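Local coordinates for protein putative ring-cleaving dioxygenase mhqO (PDB 3OAJ) that is a putative iron-dependent extradiol ring-cleavage dioxygenase that may contribute to the breakdown of aromatic compounds, at residues D185-R190 and L201-I206. Residues are numbered along the deposited sequence; the frame is centred on the assembly and turned at random.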
# COMPACT_ATOMS: atom_id res chain seq x y z
N ASP A 185 0.01 -8.79 21.58
CA ASP A 185 -0.07 -7.35 21.65
C ASP A 185 -0.93 -6.71 20.56
O ASP A 185 -0.71 -5.56 20.19
CB ASP A 185 1.33 -6.71 21.67
CG ASP A 185 1.31 -5.28 22.20
OD1 ASP A 185 0.60 -5.00 23.19
OD2 ASP A 185 1.98 -4.42 21.60
N PHE A 186 -1.92 -7.45 20.06
CA PHE A 186 -2.71 -6.98 18.91
C PHE A 186 -4.21 -7.07 19.12
O PHE A 186 -4.70 -7.98 19.78
CB PHE A 186 -2.38 -7.80 17.66
CG PHE A 186 -0.94 -7.69 17.23
CD1 PHE A 186 -0.46 -6.51 16.64
CD2 PHE A 186 -0.07 -8.75 17.42
CE1 PHE A 186 0.88 -6.41 16.24
CE2 PHE A 186 1.27 -8.66 17.03
CZ PHE A 186 1.74 -7.49 16.44
N VAL A 187 -4.94 -6.12 18.53
CA VAL A 187 -6.35 -6.33 18.24
C VAL A 187 -6.49 -6.41 16.72
O VAL A 187 -5.83 -5.66 15.98
CB VAL A 187 -7.27 -5.26 18.89
CG1 VAL A 187 -6.92 -3.86 18.41
CG2 VAL A 187 -8.75 -5.59 18.65
N ARG A 188 -7.32 -7.35 16.27
CA ARG A 188 -7.52 -7.59 14.84
C ARG A 188 -8.92 -7.18 14.40
O ARG A 188 -9.91 -7.49 15.07
CB ARG A 188 -7.30 -9.07 14.51
CG ARG A 188 -7.61 -9.46 13.06
CD ARG A 188 -7.02 -10.81 12.70
NE ARG A 188 -5.59 -10.68 12.45
CZ ARG A 188 -4.84 -11.58 11.82
NH1 ARG A 188 -5.39 -12.70 11.37
NH2 ARG A 188 -3.54 -11.34 11.63
N TYR A 189 -8.97 -6.52 13.25
CA TYR A 189 -10.16 -6.09 12.59
C TYR A 189 -10.25 -6.63 11.17
O TYR A 189 -9.27 -6.83 10.56
CB TYR A 189 -10.22 -4.54 12.59
CG TYR A 189 -10.50 -3.96 13.94
CD1 TYR A 189 -11.76 -3.95 14.42
CD2 TYR A 189 -9.52 -3.43 14.74
CE1 TYR A 189 -12.06 -3.49 15.59
CE2 TYR A 189 -9.86 -2.96 15.99
CZ TYR A 189 -11.15 -3.00 16.38
OH TYR A 189 -11.61 -2.54 17.53
N ARG A 190 -11.45 -6.84 10.67
CA ARG A 190 -11.64 -7.34 9.31
C ARG A 190 -12.64 -6.44 8.59
O ARG A 190 -13.71 -6.14 9.13
CB ARG A 190 -12.13 -8.80 9.36
CG ARG A 190 -12.59 -9.40 8.05
CD ARG A 190 -12.85 -10.89 8.20
NE ARG A 190 -11.62 -11.67 8.15
CZ ARG A 190 -11.09 -12.15 7.02
NH1 ARG A 190 -11.72 -11.94 5.86
NH2 ARG A 190 -9.97 -12.85 7.06
N LEU A 201 -3.87 -3.97 14.86
CA LEU A 201 -3.51 -2.74 15.55
C LEU A 201 -2.72 -3.15 16.79
O LEU A 201 -3.20 -3.93 17.62
CB LEU A 201 -4.78 -1.95 15.92
CG LEU A 201 -4.66 -0.77 16.89
CD1 LEU A 201 -3.80 0.36 16.33
CD2 LEU A 201 -6.05 -0.25 17.23
N LYS A 202 -1.50 -2.63 16.90
CA LYS A 202 -0.66 -2.88 18.05
C LYS A 202 -1.21 -2.09 19.24
O LYS A 202 -1.57 -0.92 19.12
CB LYS A 202 0.79 -2.50 17.75
CG LYS A 202 1.78 -2.99 18.80
CD LYS A 202 3.21 -2.91 18.30
CE LYS A 202 4.23 -3.22 19.41
NZ LYS A 202 4.15 -4.60 19.95
N LEU A 203 -1.29 -2.75 20.39
CA LEU A 203 -1.99 -2.17 21.53
C LEU A 203 -1.09 -1.38 22.46
O LEU A 203 -1.58 -0.61 23.29
CB LEU A 203 -2.79 -3.23 22.27
CG LEU A 203 -4.05 -3.62 21.48
CD1 LEU A 203 -4.66 -4.87 22.04
CD2 LEU A 203 -5.07 -2.48 21.45
N THR A 204 0.22 -1.57 22.33
CA THR A 204 1.16 -0.82 23.15
C THR A 204 2.04 0.08 22.27
O THR A 204 2.76 -0.42 21.40
CB THR A 204 2.02 -1.72 24.07
OG1 THR A 204 2.84 -2.59 23.29
CG2 THR A 204 1.14 -2.54 25.01
N PRO A 205 1.96 1.41 22.48
CA PRO A 205 2.84 2.37 21.80
C PRO A 205 4.33 2.04 21.96
O PRO A 205 4.76 1.73 23.07
CB PRO A 205 2.50 3.70 22.49
CG PRO A 205 1.09 3.54 22.95
CD PRO A 205 0.94 2.08 23.31
N ILE A 206 5.08 2.11 20.86
CA ILE A 206 6.53 1.84 20.86
C ILE A 206 7.39 3.09 20.64
O ILE A 206 8.57 2.98 20.30
CB ILE A 206 6.93 0.77 19.81
CG1 ILE A 206 6.52 1.20 18.38
CG2 ILE A 206 6.38 -0.60 20.20
CD1 ILE A 206 7.41 0.66 17.29
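Val-187 and Leu-201 form an antiparallel hydrogen-bonded pair at the buried end of the contact. Val-187 N donates to Leu-201 O (2.9 Å) and Leu-201 N to Val-187 O (2.8 Å). Their side chains lie side by side on the face covered by helix 164-174, with Val-187 CG1 3.8 Å from Leu-201 CB. Lying between the backbone N and the carbonyl carbon (chi1 60°), CG1 also meets CD2 of Leu-203, whose CD1 rests against the peptide joining Phe-186 to Val-187. On the other face, in the non-hydrogen-bonded pair with Lys-202, Phe-186 places ring atom CD1 3.9 Å from Lys-202 CA; Arg-111 makes a cation-pi contact with this ring. Strands 186-190 and 198-202 form the closing beta hairpin of a βαβββ unit (153-202), the VOC-fold motif, away from the metal site. Around Asp-185, at the edge of the pairing, the contact becomes polar and more open. One more backbone bond, Leu-203 N to Asp-185 O (2.9 Å), follows the last bridge, and the Asp-185 carboxylate sits between the side chains of Lys-202 and Thr-204. Its OD2 takes Lys-202 NZ on the anti side in a 2.7 Å salt bridge, a bend at the last torsion (chi4 64°) turning NZ toward the carboxylate. Exposed Thr-204 approaches the same oxygen on the syn side, OG1 donating at 2.6 Å from 31° out of the carboxylate plane.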